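Side-chain contacts in proteolytically activated form of PPO4 Tyrosinase (Agaricus bisporus var. bisporus H97, PDB 4OUA), which oxidises monophenols and o-diphenols to reactive o-quinones with a pair of copper ions, the first step of melanin synthesis in the mushroom: residues 47-50 with 51-55; 233-236 with 237-240; 361-364 with 365-368. One frame throughout, in Å; residues are numbered along the deposited sequence.

Contact 1: 47-50 with 51-55; sequences SSFF and QLSGI. With NA (sodium ion), chain E.
Phe-49 turns one ring face to the hydroxyl of Ser-53, which sits 3.6 Å above the ring plane and off its middle, with CZ of Phe-49 3.7 Å from OG of Ser-53. That oxygen has its hydrogen-bond partner in Ala-273 O, so the ring merely flanks it. Phe-50 is met differently: the amide NE2 of Gln-51 lies at the ring edge, in its plane, 3.6 Å from CD2 of Phe-50, with amide and ring planes 48° apart. A bend in the glutamine chain (chi2 -63°) brings the amide there, and NE2 is bound by Gln-43 O. These side chains belong to the short helix 49-54, with Ser-48 as its N-cap; its OG accepts a weak bond from Gln-51 N at 3.5 Å and has a stronger partner in Asp-45 O. The backbone of Ser-48 is used as well, its O taking the N-H of Leu-52 at 3.0 Å. Further along, Gly-54 N bonds to Phe-50 O, while Gly-54 O binds the sodium ion at 2.0 Å, a site shared with two waters, Gly-57 O and Pro-59 O. Helix 25-39 packs against the Phe-49 ring, and Leu-52 reaches Ile-100 of helix 86-109.

Contact 2: 233-236 with 237-240; sequences SNHG and EFDD
Beside the dicopper centre, in the loop that leads from helix 229-233 to helix 246-258, the imidazole of His-235 meets the phenyl ring of Phe-238. The two side chains run alongside each other and point the same way, with ring centroids 4.2 Å apart and planes inclined at 34°, an oblique pairing. Each ring offers a face: CE1 of Phe-238 lies over the imidazole toward its rim, 3.4 Å from CE1 of His-235, and CZ of Phe-238 stands 3.7 Å from NE2 of His-235. The histidine reaches this place with CG between its own backbone N and carbonyl carbon (chi1 61°). Tyrosinases hold their paired coppers with histidines from a helical core, and His-235, though not a ligand here, lies close behind them, its side chain about 9 Å from a copper ion. Its ring is gripped at both nitrogens, NE2 by Ser-82 OG and ND1 by Asp-251 OD2, residues adjacent in sequence to the copper ligands His-81 and His-250. Without the imidazole, as with an alanine here, Ser-82 and Asp-251 would probably lose the partner they share and Phe-238 the ring it leans on. The backbone turns sharply between the two rings, through a peptide modelled as cis between Gly-236 and Glu-237, and Phe-238 N makes a weak bond to His-235 O at 3.1 Å. The carboxylate of Asp-239 swings back beside the same turn: OD2 of Asp-239 comes within 3.5 Å of Gly-236 O, two acceptors that do not bond, while OD1 is held by His-242 ND1. Glu-237 starts away from the turn but bends at chi2 (85°), and its OE2 forms a weak, long ion pair with Arg-307. Phe-238 is exposed, whereas His-235 is buried, with Ala-248 of helix 246-258 against its side chain.

Contact 3: 361-364 with 365-368; sequences TPDL and VRDY
Asp-363 holds CG trans to its own main-chain nitrogen (chi1 -160°), and Arg-366 is extended until it bends at chi3 (60°), which turns the guanidinium back toward the carboxylate. NH2 of Arg-366 meets OD1 of Asp-363 at 3.4 Å, a salt bridge with one weak hydrogen bond. The carboxylate oxygen comes in at the guanidinium edge, near its plane, but the two planes stand 83° apart, and the grip is single rather than forked. This is an i to i+3 pair on the opening turn of helix 362-377, whose N-cap is Thr-361: OG1 of Thr-361 accepts from Leu-364 N at 3.3 Å, and Thr-361 O takes the N-H of Val-365 at 3.0 Å. On the next turn Asp-367 places OD2 4.4 Å from OD1 of Asp-363, so the two carboxylates would probably repel each other mildly, an effect that Arg-366 may offset. Both acids lie near the start of the helix, where negative charge is generally well placed against the helix dipole. Tyr-368 sends N to Leu-364 O at 3.0 Å, but its ring leads away to Lys-356 and Val-357, while Arg-366 also touches Pro-297.

In the fold
Contact 1 is buried, contact 2 partly so, and contact 3 lies on the surface. Contacts 1 and 3 each start a helix from a hydroxyl N-cap, on opposite sides of the chain's centre with about 38 Å between their own centres; contact 2 has no regular helix or strand in its pairing, only a loop turn. The chemistry follows the setting: aromatic rings and satisfied polar groups in contact 1, an imidazole tied to the neighbours of copper ligands in contact 2, a solvent-side salt bridge in contact 3. Contacts 1 and 2 both fall in the tyrosinase central domain, their nearest atoms about 16 Å apart, whereas 361-368 lies far from the annotated metal sites.

Contact 1: 47-50 with 51-55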
ATOM      1  N   SER A  47      -1.233  13.322 -10.571  1.00 40.57           N
ATOM      2  CA  SER A  47      -1.256  11.902 -10.907  1.00 39.68           C
ATOM      3  C   SER A  47       0.154  11.330 -11.042  1.00 44.37           C
ATOM      4  O   SER A  47       0.359  10.315 -11.711  1.00 45.26           O
ATOM      5  CB  SER A  47      -2.036  11.667 -12.202  1.00 32.43           C
ATOM      6  OG  SER A  47      -1.391  12.289 -13.300  1.00 41.89           O
ATOM      7  N   SER A  48       1.123  11.982 -10.408  1.00 33.86           N
ATOM      8  CA  SER A  48       2.500  11.505 -10.440  1.00 39.60           C
ATOM      9  C   SER A  48       2.822  10.716  -9.179  1.00 40.20           C
ATOM     10  O   SER A  48       2.146  10.856  -8.159  1.00 38.14           O
ATOM     11  CB  SER A  48       3.481  12.672 -10.597  1.00 39.80           C
ATOM     12  OG  SER A  48       3.576  13.438  -9.407  1.00 36.62           O
ATOM     13  N   PHE A  49       3.859   9.888  -9.260  1.00 36.49           N
ATOM     14  CA  PHE A  49       4.296   9.074  -8.133  1.00 34.41           C
ATOM     15  C   PHE A  49       4.597   9.923  -6.901  1.00 35.11           C
ATOM     16  O   PHE A  49       4.342   9.502  -5.775  1.00 38.50           O
ATOM     17  CB  PHE A  49       5.535   8.260  -8.520  1.00 39.98           C
ATOM     18  CG  PHE A  49       6.050   7.374  -7.420  1.00 34.99           C
ATOM     19  CD1 PHE A  49       7.012   7.830  -6.535  1.00 34.54           C
ATOM     20  CD2 PHE A  49       5.576   6.082  -7.278  1.00 35.76           C
ATOM     21  CE1 PHE A  49       7.491   7.015  -5.525  1.00 33.53           C
ATOM     22  CE2 PHE A  49       6.049   5.262  -6.271  1.00 40.35           C
ATOM     23  CZ  PHE A  49       7.009   5.729  -5.394  1.00 34.15           C
ATOM     24  N   PHE A  50       5.135  11.118  -7.122  1.00 42.87           N
ATOM     25  CA  PHE A  50       5.535  11.990  -6.023  1.00 37.90           C
ATOM     26  C   PHE A  50       4.334  12.523  -5.246  1.00 36.33           C
ATOM     27  O   PHE A  50       4.308  12.464  -4.017  1.00 39.82           O
ATOM     28  CB  PHE A  50       6.375  13.158  -6.544  1.00 35.68           C
ATOM     29  CG  PHE A  50       6.867  14.076  -5.464  1.00 33.60           C
ATOM     30  CD1 PHE A  50       8.021  13.781  -4.759  1.00 30.07           C
ATOM     31  CD2 PHE A  50       6.174  15.234  -5.151  1.00 30.99           C
ATOM     32  CE1 PHE A  50       8.475  14.622  -3.762  1.00 30.79           C
ATOM     33  CE2 PHE A  50       6.623  16.079  -4.156  1.00 36.25           C
ATOM     34  CZ  PHE A  50       7.776  15.773  -3.461  1.00 35.29           C
ATOM     35  N   GLN A  51       3.345  13.046  -5.963  1.00 35.65           N
ATOM     36  CA  GLN A  51       2.158  13.601  -5.325  1.00 36.26           C
ATOM     37  C   GLN A  51       1.301  12.509  -4.697  1.00 35.69           C
ATOM     38  O   GLN A  51       0.652  12.729  -3.675  1.00 35.60           O
ATOM     39  CB  GLN A  51       1.332  14.408  -6.329  1.00 32.28           C
ATOM     40  CG  GLN A  51       1.930  15.763  -6.670  1.00 29.84           C
ATOM     41  CD  GLN A  51       2.009  16.681  -5.465  1.00 28.46           C
ATOM     42  OE1 GLN A  51       1.014  16.908  -4.777  1.00 34.42           O
ATOM     43  NE2 GLN A  51       3.198  17.208  -5.197  1.00 31.61           N
ATOM     44  N   LEU A  52       1.303  11.331  -5.314  1.00 35.24           N
ATOM     45  CA  LEU A  52       0.552  10.195  -4.793  1.00 33.36           C
ATOM     46  C   LEU A  52       1.141   9.710  -3.471  1.00 34.80           C
ATOM     47  O   LEU A  52       0.414   9.476  -2.506  1.00 38.45           O
ATOM     48  CB  LEU A  52       0.525   9.056  -5.814  1.00 31.77           C
ATOM     49  CG  LEU A  52      -0.329   9.290  -7.063  1.00 37.12           C
ATOM     50  CD1 LEU A  52      -0.196   8.128  -8.037  1.00 31.15           C
ATOM     51  CD2 LEU A  52      -1.788   9.513  -6.689  1.00 33.24           C
ATOM     52  N   SER A  53       2.461   9.558  -3.433  1.00 34.60           N
ATOM     53  CA  SER A  53       3.147   9.166  -2.208  1.00 32.92           C
ATOM     54  C   SER A  53       3.198  10.333  -1.232  1.00 37.44           C
ATOM     55  O   SER A  53       3.253  10.141  -0.018  1.00 44.40           O
ATOM     56  CB  SER A  53       4.561   8.672  -2.513  1.00 29.48           C
ATOM     57  OG  SER A  53       4.530   7.503  -3.311  1.00 26.60           O
ATOM     58  N   GLY A  54       3.179  11.544  -1.777  1.00 34.86           N
ATOM     59  CA  GLY A  54       3.214  12.748  -0.972  1.00 35.09           C
ATOM     60  C   GLY A  54       1.980  12.898  -0.105  1.00 40.66           C
ATOM     61  O   GLY A  54       2.001  13.610   0.894  1.00 45.44           O
ATOM     62  N   ILE A  55       0.900  12.224  -0.483  1.00 35.67           N
ATOM     63  CA  ILE A  55      -0.335  12.276   0.289  1.00 37.48           C
ATOM     64  C   ILE A  55      -0.130  11.736   1.701  1.00 43.55           C
ATOM     65  O   ILE A  55      -0.633  12.302   2.669  1.00 45.22           O
ATOM     66  CB  ILE A  55      -1.462  11.479  -0.391  1.00 37.37           C
ATOM     67  CG1 ILE A  55      -1.785  12.073  -1.762  1.00 33.30           C
ATOM     68  CG2 ILE A  55      -2.703  11.456   0.489  1.00 35.35           C
ATOM     69  CD1 ILE A  55      -2.815  11.286  -2.538  1.00 27.36           C
TER
HETATM   70 NA    NA E 403       1.432  15.259   1.979  1.00 41.51          NA
HETATM   71  O   HOH W   1      -0.223  15.568   0.296  1.00 38.62           O
HETATM   72  O   HOH W   2      -0.172  16.040   3.237  1.00 39.52           O

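Contact 2: 233-236 with 237-240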
ATOM      1  N   SER A 233      -7.984  -1.870  14.908  1.00 41.16           N
ATOM      2  CA  SER A 233      -7.725  -0.776  13.999  1.00 42.16           C
ATOM      3  C   SER A 233      -6.393  -0.114  14.139  1.00 44.65           C
ATOM      4  O   SER A 233      -5.685   0.029  13.178  1.00 40.45           O
ATOM      5  CB  SER A 233      -8.774   0.268  14.181  1.00 41.09           C
ATOM      6  OG  SER A 233      -9.269   0.142  15.460  1.00 47.96           O
ATOM      7  N   ASN A 234      -6.077   0.338  15.331  1.00 44.49           N
ATOM      8  CA  ASN A 234      -4.859   1.064  15.532  1.00 41.32           C
ATOM      9  C   ASN A 234      -4.046   0.525  16.648  1.00 42.91           C
ATOM     10  O   ASN A 234      -4.447  -0.361  17.324  1.00 41.23           O
ATOM     11  CB  ASN A 234      -5.173   2.495  15.814  1.00 44.93           C
ATOM     12  CG  ASN A 234      -6.051   2.657  16.993  1.00 44.03           C
ATOM     13  OD1 ASN A 234      -5.681   3.251  17.958  1.00 49.32           O
ATOM     14  ND2 ASN A 234      -7.221   2.145  16.908  1.00 37.74           N
ATOM     15  N   HIS A 235      -2.884   1.108  16.831  1.00 45.79           N
ATOM     16  CA  HIS A 235      -1.951   0.674  17.829  1.00 43.21           C
ATOM     17  C   HIS A 235      -1.873   1.573  19.036  1.00 48.23           C
ATOM     18  O   HIS A 235      -1.491   1.120  20.080  1.00 49.36           O
ATOM     19  CB  HIS A 235      -0.571   0.546  17.215  1.00 37.31           C
ATOM     20  CG  HIS A 235      -0.036   1.816  16.659  1.00 42.60           C
ATOM     21  ND1 HIS A 235       0.874   1.856  15.639  1.00 38.13           N
ATOM     22  CD2 HIS A 235      -0.288   3.098  16.983  1.00 46.80           C
ATOM     23  CE1 HIS A 235       1.164   3.109  15.363  1.00 41.46           C
ATOM     24  NE2 HIS A 235       0.470   3.882  16.161  1.00 41.92           N
ATOM     25  N   GLY A 236      -2.230   2.837  18.884  1.00 49.14           N
ATOM     26  CA  GLY A 236      -1.853   3.881  19.809  1.00 49.90           C
ATOM     27  C   GLY A 236      -2.224   3.472  21.175  1.00 56.20           C
ATOM     28  O   GLY A 236      -3.115   2.686  21.274  1.00 60.64           O
ATOM     29  N   GLU A 237      -1.559   3.946  22.218  1.00 59.96           N
ATOM     30  CA  GLU A 237      -0.291   4.630  22.155  1.00 58.61           C
ATOM     31  C   GLU A 237       0.786   3.596  22.366  1.00 52.93           C
ATOM     32  O   GLU A 237       1.496   3.603  23.340  1.00 46.60           O
ATOM     33  CB  GLU A 237      -0.197   5.709  23.229  1.00 57.37           C
ATOM     34  CG  GLU A 237      -1.167   6.868  23.099  1.00 69.80           C
ATOM     35  CD  GLU A 237      -2.517   6.595  23.713  1.00 81.40           C
ATOM     36  OE1 GLU A 237      -2.732   5.472  24.201  1.00 82.02           O
ATOM     37  OE2 GLU A 237      -3.360   7.500  23.712  1.00 84.00           O
ATOM     38  N   PHE A 238       0.870   2.692  21.419  1.00 51.75           N
ATOM     39  CA  PHE A 238       1.824   1.587  21.457  1.00 52.56           C
ATOM     40  C   PHE A 238       1.739   0.795  22.759  1.00 48.75           C
ATOM     41  O   PHE A 238       2.751   0.306  23.263  1.00 40.36           O
ATOM     42  CB  PHE A 238       3.249   2.109  21.261  1.00 45.83           C
ATOM     43  CG  PHE A 238       3.437   2.906  20.000  1.00 50.62           C
ATOM     44  CD1 PHE A 238       3.595   2.270  18.778  1.00 47.47           C
ATOM     45  CD2 PHE A 238       3.463   4.290  20.037  1.00 57.56           C
ATOM     46  CE1 PHE A 238       3.770   3.002  17.618  1.00 48.50           C
ATOM     47  CE2 PHE A 238       3.639   5.028  18.879  1.00 53.95           C
ATOM     48  CZ  PHE A 238       3.793   4.382  17.668  1.00 44.48           C
ATOM     49  N   ASP A 239       0.530   0.672  23.300  1.00 45.30           N
ATOM     50  CA  ASP A 239       0.323  -0.067  24.539  1.00 47.91           C
ATOM     51  C   ASP A 239       0.159  -1.560  24.271  1.00 53.93           C
ATOM     52  O   ASP A 239       0.405  -2.028  23.160  1.00 55.81           O
ATOM     53  CB  ASP A 239      -0.893   0.479  25.294  1.00 45.82           C
ATOM     54  CG  ASP A 239      -2.117   0.623  24.410  1.00 52.32           C
ATOM     55  OD1 ASP A 239      -2.342  -0.251  23.547  1.00 55.14           O
ATOM     56  OD2 ASP A 239      -2.857   1.615  24.579  1.00 56.48           O
ATOM     57  N   ASP A 240      -0.256  -2.304  25.292  1.00 53.96           N
ATOM     58  CA  ASP A 240      -0.387  -3.753  25.175  1.00 54.94           C
ATOM     59  C   ASP A 240      -1.738  -4.173  24.605  1.00 53.31           C
ATOM     60  O   ASP A 240      -1.839  -5.188  23.914  1.00 51.63           O
ATOM     61  CB  ASP A 240      -0.173  -4.417  26.538  1.00 62.84           C
ATOM     62  CG  ASP A 240       1.286  -4.736  26.809  1.00 82.63           C
ATOM     63  OD1 ASP A 240       2.163  -4.128  26.157  1.00 84.09           O
ATOM     64  OD2 ASP A 240       1.556  -5.595  27.676  1.00 82.11           O
TER

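Contact 3: 361-364 with 365-368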
ATOM      1  N   THR A 361     -22.200 -18.181   1.174  1.00 55.20           N
ATOM      2  CA  THR A 361     -22.770 -17.624   2.394  1.00 48.39           C
ATOM      3  C   THR A 361     -21.671 -17.188   3.356  1.00 44.45           C
ATOM      4  O   THR A 361     -20.581 -17.758   3.357  1.00 44.49           O
ATOM      5  CB  THR A 361     -23.686 -18.639   3.098  1.00 51.58           C
ATOM      6  OG1 THR A 361     -22.897 -19.713   3.624  1.00 54.45           O
ATOM      7  CG2 THR A 361     -24.707 -19.196   2.118  1.00 43.86           C
ATOM      8  N   PRO A 362     -21.959 -16.172   4.182  1.00 42.89           N
ATOM      9  CA  PRO A 362     -20.999 -15.643   5.156  1.00 45.19           C
ATOM     10  C   PRO A 362     -20.480 -16.722   6.103  1.00 43.93           C
ATOM     11  O   PRO A 362     -19.377 -16.595   6.634  1.00 49.73           O
ATOM     12  CB  PRO A 362     -21.816 -14.595   5.918  1.00 43.69           C
ATOM     13  CG  PRO A 362     -22.888 -14.193   4.969  1.00 33.97           C
ATOM     14  CD  PRO A 362     -23.238 -15.442   4.219  1.00 43.67           C
ATOM     15  N   ASP A 363     -21.271 -17.770   6.301  1.00 48.85           N
ATOM     16  CA  ASP A 363     -20.899 -18.857   7.199  1.00 44.77           C
ATOM     17  C   ASP A 363     -19.868 -19.777   6.545  1.00 45.06           C
ATOM     18  O   ASP A 363     -18.867 -20.140   7.162  1.00 38.68           O
ATOM     19  CB  ASP A 363     -22.138 -19.653   7.611  1.00 51.91           C
ATOM     20  CG  ASP A 363     -21.920 -20.454   8.879  1.00 63.97           C
ATOM     21  OD1 ASP A 363     -21.187 -19.971   9.767  1.00 61.72           O
ATOM     22  OD2 ASP A 363     -22.484 -21.565   8.986  1.00 69.55           O
ATOM     23  N   LEU A 364     -20.121 -20.151   5.295  1.00 43.85           N
ATOM     24  CA  LEU A 364     -19.189 -20.982   4.541  1.00 41.02           C
ATOM     25  C   LEU A 364     -17.858 -20.269   4.328  1.00 47.15           C
ATOM     26  O   LEU A 364     -16.792 -20.881   4.415  1.00 44.44           O
ATOM     27  CB  LEU A 364     -19.789 -21.378   3.192  1.00 43.17           C
ATOM     28  CG  LEU A 364     -18.794 -21.937   2.171  1.00 52.39           C
ATOM     29  CD1 LEU A 364     -18.115 -23.191   2.703  1.00 52.26           C
ATOM     30  CD2 LEU A 364     -19.478 -22.214   0.840  1.00 55.10           C
ATOM     31  N   VAL A 365     -17.929 -18.972   4.043  1.00 41.76           N
ATOM     32  CA  VAL A 365     -16.735 -18.167   3.826  1.00 36.10           C
ATOM     33  C   VAL A 365     -15.888 -18.088   5.092  1.00 37.90           C
ATOM     34  O   VAL A 365     -14.664 -18.211   5.038  1.00 38.68           O
ATOM     35  CB  VAL A 365     -17.093 -16.740   3.361  1.00 42.34           C
ATOM     36  CG1 VAL A 365     -15.855 -15.856   3.341  1.00 39.03           C
ATOM     37  CG2 VAL A 365     -17.752 -16.778   1.990  1.00 41.09           C
ATOM     38  N   ARG A 366     -16.545 -17.888   6.231  1.00 36.67           N
ATOM     39  CA  ARG A 366     -15.846 -17.768   7.506  1.00 36.94           C
ATOM     40  C   ARG A 366     -15.106 -19.053   7.865  1.00 40.61           C
ATOM     41  O   ARG A 366     -14.068 -19.016   8.526  1.00 38.46           O
ATOM     42  CB  ARG A 366     -16.825 -17.395   8.621  1.00 38.40           C
ATOM     43  CG  ARG A 366     -16.196 -17.347  10.007  1.00 46.67           C
ATOM     44  CD  ARG A 366     -17.094 -16.628  11.007  1.00 56.53           C
ATOM     45  NE  ARG A 366     -18.394 -17.277  11.159  1.00 63.34           N
ATOM     46  CZ  ARG A 366     -19.405 -16.766  11.854  1.00 69.53           C
ATOM     47  NH1 ARG A 366     -19.271 -15.592  12.458  1.00 69.50           N
ATOM     48  NH2 ARG A 366     -20.555 -17.422  11.941  1.00 68.86           N
ATOM     49  N   ASP A 367     -15.641 -20.187   7.425  1.00 39.03           N
ATOM     50  CA  ASP A 367     -15.019 -21.476   7.701  1.00 36.07           C
ATOM     51  C   ASP A 367     -13.888 -21.760   6.721  1.00 41.98           C
ATOM     52  O   ASP A 367     -12.865 -22.339   7.092  1.00 43.69           O
ATOM     53  CB  ASP A 367     -16.058 -22.597   7.650  1.00 42.85           C
ATOM     54  CG  ASP A 367     -17.092 -22.483   8.754  1.00 51.66           C
ATOM     55  OD1 ASP A 367     -16.762 -21.924   9.821  1.00 52.04           O
ATOM     56  OD2 ASP A 367     -18.233 -22.950   8.554  1.00 49.70           O
ATOM     57  N   TYR A 368     -14.074 -21.348   5.471  1.00 38.45           N
ATOM     58  CA  TYR A 368     -13.055 -21.534   4.445  1.00 33.24           C
ATOM     59  C   TYR A 368     -11.837 -20.663   4.725  1.00 35.35           C
ATOM     60  O   TYR A 368     -10.699 -21.131   4.684  1.00 35.09           O
ATOM     61  CB  TYR A 368     -13.619 -21.214   3.062  1.00 35.02           C
ATOM     62  CG  TYR A 368     -12.619 -21.378   1.940  1.00 36.68           C
ATOM     63  CD1 TYR A 368     -12.405 -22.618   1.352  1.00 37.25           C
ATOM     64  CD2 TYR A 368     -11.892 -20.294   1.465  1.00 38.44           C
ATOM     65  CE1 TYR A 368     -11.495 -22.776   0.328  1.00 34.64           C
ATOM     66  CE2 TYR A 368     -10.980 -20.442   0.439  1.00 35.94           C
ATOM     67  CZ  TYR A 368     -10.785 -21.686  -0.126  1.00 37.58           C
ATOM     68  OH  TYR A 368      -9.878 -21.845  -1.148  1.00 34.31           O
TER